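Flavin-dependent thymidylate synthase (Thermus thermophilus, PDB 6J61) probably catalyses the reductive methylation of dUMP to dTMP as a homotetramer, with methylenetetrahydrofolate as methyl donor and FAD and NADPH as redox partners. Local coordinates at residues A[103-106]-A[107-110]; A[202-205]-A[206-210]. All coordinates share one frame; numbering follows the deposited sequence.

Contacts 1 and 2 follow each other in series along the chain and lie far apart in the fold: their centres are 30 Å apart and their nearest atoms about 17 Å, so they do not touch. Contact 1 (103-110) belongs to the loop that leaves strand 87-90 and leads toward helix 132-148, about 23 Å from the chain centre, where a second subunit packs on it. Contact 2 (202-210) joins helix 191-207 to helix 209-220, about 12 Å from that centre and untouched by other chains. Helix 191-207 connects the two, because its first turn meets Tyr-103 and Arg-109 while its last turn runs into contact 2.

Contact 1 (A[103-106]-A[107-110]); sequences YEPE and AFRK
One face of the Phe-108 ring takes CG of Pro-105 in a CH-pi contact: this CG sits 4.1 Å from the ring centroid and 14° off the ring normal, displaced toward the rim. The ring atoms nearest to it are CE1 and CZ, with Phe-108 CZ 4.1 Å from Pro-105 CG. Phe-108 CG lies beside its own backbone N and opposite the carbonyl carbon (chi1 -80°), and this turns the ring back along the chain to reach a residue three positions earlier. A second flat group, the Tyr-103 ring, has the backbone N of Pro-105 3.8 Å above one face, again toward the rim. Its hydroxyl approaches the Arg-109 guanidinium obliquely, with Tyr-103 OH 4.4 Å from Arg-109 NH2, too long for a hydrogen bond. The two groups are instead brought together by Glu-192 at the start of helix 191-207: its OE2 forms a salt bridge with Arg-109 NH2 and a weak hydrogen bond with Tyr-103 OH.

Neither segment is helix or strand, and the chain is extended from Ala-107 on. Leu-132 of helix 132-148 touches both Pro-105 and Phe-108. On the second subunit, Met-155 packs against Pro-105 and Arg-109, Val-151 meets Phe-108, and Glu-154 makes a salt bridge with Arg-109 NH1.

With one carboxylate from its own chain and another from a neighbouring subunit, the Arg-109 guanidinium has its charge balanced and its position fixed between the subunits. The proline-phenylalanine contact is a weak CH-pi attraction, largely dispersive. No hydrogen bond within 103-110 holds the two segments together, so polar support comes from outside, as these salt bridges and as backbone hydrogen bonds of Tyr-103 with Asn-163 and of Arg-109 with the second subunit.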
loop_
_atom_site.group_PDB
_atom_site.type_symbol
_atom_site.label_atom_id
_atom_site.label_comp_id
_atom_site.label_asym_id
_atom_site.label_seq_id
_atom_site.Cartn_x
_atom_site.Cartn_y
_atom_site.Cartn_z
ATOM N N TYR A 103 10.894 21.732 20.909
ATOM C CA TYR A 103 9.702 22.508 20.646
ATOM C C TYR A 103 9.136 23.061 21.952
ATOM O O TYR A 103 8.635 22.312 22.793
ATOM C CB TYR A 103 8.642 21.641 19.977
ATOM C CG TYR A 103 7.250 22.179 20.154
ATOM C CD1 TYR A 103 6.902 23.437 19.653
ATOM C CD2 TYR A 103 6.278 21.437 20.822
ATOM C CE1 TYR A 103 5.617 23.945 19.807
ATOM C CE2 TYR A 103 4.985 21.935 20.988
ATOM C CZ TYR A 103 4.660 23.189 20.474
ATOM O OH TYR A 103 3.376 23.674 20.600
ATOM N N GLU A 104 9.219 24.374 22.125
ATOM C CA GLU A 104 8.681 24.982 23.323
ATOM C C GLU A 104 7.402 25.701 22.911
ATOM O O GLU A 104 7.429 26.682 22.179
ATOM C CB GLU A 104 9.715 25.930 23.940
ATOM C CG GLU A 104 10.983 25.200 24.382
ATOM C CD GLU A 104 11.940 26.076 25.189
ATOM O OE1 GLU A 104 11.502 26.665 26.202
ATOM O OE2 GLU A 104 13.136 26.162 24.820
ATOM N N PRO A 105 6.255 25.193 23.367
ATOM C CA PRO A 105 4.958 25.780 23.040
ATOM C C PRO A 105 4.835 27.255 23.388
ATOM O O PRO A 105 5.537 27.764 24.258
ATOM C CB PRO A 105 3.985 24.918 23.834
ATOM C CG PRO A 105 4.784 24.544 25.036
ATOM C CD PRO A 105 6.117 24.189 24.432
ATOM N N GLU A 106 3.943 27.933 22.677
ATOM C CA GLU A 106 3.674 29.347 22.900
ATOM C C GLU A 106 3.026 29.352 24.274
ATOM O O GLU A 106 3.319 30.192 25.117
ATOM C CB GLU A 106 2.671 29.848 21.865
ATOM C CG GLU A 106 2.787 31.312 21.518
ATOM C CD GLU A 106 3.811 31.571 20.431
ATOM O OE1 GLU A 106 4.970 31.141 20.600
ATOM O OE2 GLU A 106 3.455 32.205 19.412
ATOM N N ALA A 107 2.147 28.377 24.481
ATOM C CA ALA A 107 1.427 28.215 25.736
ATOM C C ALA A 107 0.807 26.821 25.801
ATOM O O ALA A 107 0.457 26.241 24.775
ATOM C CB ALA A 107 0.343 29.275 25.850
ATOM N N PHE A 108 0.681 26.281 27.007
ATOM C CA PHE A 108 0.090 24.961 27.188
ATOM C C PHE A 108 -1.414 25.082 27.129
ATOM O O PHE A 108 -1.966 26.126 27.465
ATOM C CB PHE A 108 0.486 24.369 28.541
ATOM C CG PHE A 108 1.860 23.773 28.564
ATOM C CD1 PHE A 108 2.122 22.582 27.907
ATOM C CD2 PHE A 108 2.891 24.398 29.247
ATOM C CE1 PHE A 108 3.390 22.021 27.932
ATOM C CE2 PHE A 108 4.160 23.843 29.277
ATOM C CZ PHE A 108 4.410 22.651 28.617
ATOM N N ARG A 109 -2.075 24.010 26.707
ATOM C CA ARG A 109 -3.527 24.008 26.615
ATOM C C ARG A 109 -4.138 23.211 27.754
ATOM O O ARG A 109 -3.565 22.228 28.221
ATOM C CB ARG A 109 -3.971 23.432 25.273
ATOM C CG ARG A 109 -3.280 24.081 24.100
ATOM C CD ARG A 109 -3.798 23.551 22.779
ATOM N NE ARG A 109 -2.743 23.614 21.779
ATOM C CZ ARG A 109 -1.911 22.616 21.514
ATOM N NH1 ARG A 109 -2.024 21.469 22.167
ATOM N NH2 ARG A 109 -0.950 22.781 20.621
ATOM N N LYS A 110 -5.315 23.643 28.189
ATOM C CA LYS A 110 -6.005 22.997 29.287
ATOM C C LYS A 110 -6.729 21.713 28.869
ATOM O O LYS A 110 -7.094 21.548 27.703
ATOM C CB LYS A 110 -6.985 23.997 29.918
ATOM C CG LYS A 110 -7.786 23.437 31.089
ATOM C CD LYS A 110 -8.589 24.514 31.810
ATOM C CE LYS A 110 -9.705 23.891 32.653
ATOM N NZ LYS A 110 -9.218 22.805 33.556
#

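Contact 2 (A[202-205]-A[206-210]); sequences EIVK and ERVPL
Val-204 overlaps Val-208 one turn further on, its CG1 lying 3.4 Å from Val-208 CG2, while the two side chains slant across each other. The approach follows from the torsions: Val-204 CG1 stands opposite its own backbone N (chi1 173°), beside the carbonyl carbon, and Val-208 CG2 occupies the crowded position between its backbone N and carbonyl carbon. The same methyl also rests against the backbone, with Val-208 CG2 3.3 Å from Val-204 O. Leu-174 of helix 174-184, a residue predicted to contribute to an FAD site, packs against both valines.

Ile-203 and Arg-207 run alongside each other in the same direction, although the exact place of Arg-207 CG is uncertain. Beyond that the arginine bends at chi2 and chi3, and its NE is hydrogen-bonded to Gln-20 OE1. Phe-68 and Phe-66 of strand 65-73 touch Ile-203 and Arg-207 respectively, so this side of the helix lies against the sheet.

The backbone evidence is that of a helix end followed directly by a new helix. Glu-206 N donates to Glu-202 O at 3.3 Å, and Val-208 N to Val-204 O at 2.8 Å, the latter bond nearly straight at 175°; both are i to i+4 bonds. Val-208 then leaves helical geometry, becoming both the first residue beyond helix 191-207 and the N-cap position of helix 209-220.

Pro-209, the first residue of that helix, has no N-H to offer, so Lys-205 O gains no bond from its nitrogen; Pro-209 CA merely lies 3.3 Å from Lys-205 O. Asp-24 accepts a hydrogen bond from Leu-210 N through OD2 and touches the side chains of Val-208 and Pro-209, while Trp-212 of helix 209-220 folds back onto Val-204 and Lys-205.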
loop_
_atom_site.group_PDB
_atom_site.type_symbol
_atom_site.label_atom_id
_atom_site.label_comp_id
_atom_site.label_asym_id
_atom_site.label_seq_id
_atom_site.Cartn_x
_atom_site.Cartn_y
_atom_site.Cartn_z
ATOM N N GLU A 202 -1.076 25.474 2.076
ATOM C CA GLU A 202 -0.711 26.706 1.400
ATOM C C GLU A 202 0.125 26.421 0.153
ATOM O O GLU A 202 -0.140 26.959 -0.922
ATOM C CB GLU A 202 0.070 27.616 2.343
ATOM C CG GLU A 202 -0.113 29.079 2.037
ATOM C CD GLU A 202 -1.565 29.514 2.167
ATOM O OE1 GLU A 202 -2.116 29.425 3.291
ATOM O OE2 GLU A 202 -2.152 29.935 1.143
ATOM N N ILE A 203 1.129 25.561 0.288
ATOM C CA ILE A 203 1.977 25.251 -0.849
ATOM C C ILE A 203 1.197 24.569 -1.957
ATOM O O ILE A 203 1.406 24.859 -3.128
ATOM C CB ILE A 203 3.165 24.352 -0.448
ATOM C CG1 ILE A 203 4.002 25.044 0.617
ATOM C CG2 ILE A 203 4.042 24.079 -1.654
ATOM C CD1 ILE A 203 5.108 24.177 1.152
ATOM N N VAL A 204 0.291 23.669 -1.596
ATOM C CA VAL A 204 -0.489 22.965 -2.605
ATOM C C VAL A 204 -1.459 23.915 -3.314
ATOM O O VAL A 204 -1.630 23.847 -4.536
ATOM C CB VAL A 204 -1.250 21.757 -1.971
ATOM C CG1 VAL A 204 -2.191 21.117 -2.977
ATOM C CG2 VAL A 204 -0.247 20.718 -1.500
ATOM N N LYS A 205 -2.073 24.814 -2.551
ATOM C CA LYS A 205 -3.009 25.779 -3.120
ATOM C C LYS A 205 -2.363 26.605 -4.240
ATOM O O LYS A 205 -2.979 26.834 -5.279
ATOM C CB LYS A 205 -3.538 26.701 -2.029
ATOM C CG LYS A 205 -4.563 27.699 -2.512
ATOM C CD LYS A 205 -5.104 28.521 -1.341
ATOM C CE LYS A 205 -6.132 29.558 -1.791
ATOM N NZ LYS A 205 -6.753 30.274 -0.629
ATOM N N GLU A 206 -1.125 27.042 -4.040
ATOM C CA GLU A 206 -0.434 27.812 -5.072
ATOM C C GLU A 206 0.012 26.956 -6.261
ATOM O O GLU A 206 -0.066 27.398 -7.400
ATOM C CB GLU A 206 0.789 28.529 -4.489
ATOM C CG GLU A 206 0.553 30.005 -4.119
ATOM C CD GLU A 206 0.508 30.941 -5.336
ATOM O OE1 GLU A 206 1.545 31.085 -6.027
ATOM O OE2 GLU A 206 -0.559 31.538 -5.600
ATOM N N ARG A 207 0.453 25.726 -5.993
ATOM C CA ARG A 207 0.947 24.829 -7.043
ATOM C C ARG A 207 -0.103 24.113 -7.905
ATOM O O ARG A 207 0.110 23.939 -9.098
ATOM C CB ARG A 207 1.888 23.796 -6.431
ATOM C CG ARG A 207 2.766 24.339 -5.321
ATOM C CD ARG A 207 3.720 25.417 -5.778
ATOM N NE ARG A 207 4.670 24.899 -6.751
ATOM C CZ ARG A 207 5.867 25.432 -6.978
ATOM N NH1 ARG A 207 6.261 26.503 -6.296
ATOM N NH2 ARG A 207 6.672 24.896 -7.883
ATOM N N VAL A 208 -1.205 23.659 -7.311
ATOM C CA VAL A 208 -2.263 23.016 -8.092
ATOM C C VAL A 208 -3.603 23.677 -7.760
ATOM O O VAL A 208 -4.535 23.030 -7.277
ATOM C CB VAL A 208 -2.349 21.485 -7.841
ATOM C CG1 VAL A 208 -1.261 20.793 -8.615
ATOM C CG2 VAL A 208 -2.224 21.161 -6.344
ATOM N N PRO A 209 -3.717 24.991 -8.040
ATOM C CA PRO A 209 -4.934 25.770 -7.772
ATOM C C PRO A 209 -6.275 25.193 -8.248
ATOM O O PRO A 209 -7.280 25.320 -7.549
ATOM C CB PRO A 209 -4.610 27.141 -8.384
ATOM C CG PRO A 209 -3.595 26.827 -9.449
ATOM C CD PRO A 209 -2.723 25.813 -8.761
ATOM N N LEU A 210 -6.317 24.568 -9.416
ATOM C CA LEU A 210 -7.595 24.010 -9.848
ATOM C C LEU A 210 -7.968 22.828 -8.954
ATOM O O LEU A 210 -9.047 22.799 -8.360
ATOM C CB LEU A 210 -7.551 23.572 -11.319
ATOM C CG LEU A 210 -7.358 24.678 -12.362
ATOM C CD1 LEU A 210 -7.591 24.103 -13.753
ATOM C CD2 LEU A 210 -8.322 25.832 -12.093
#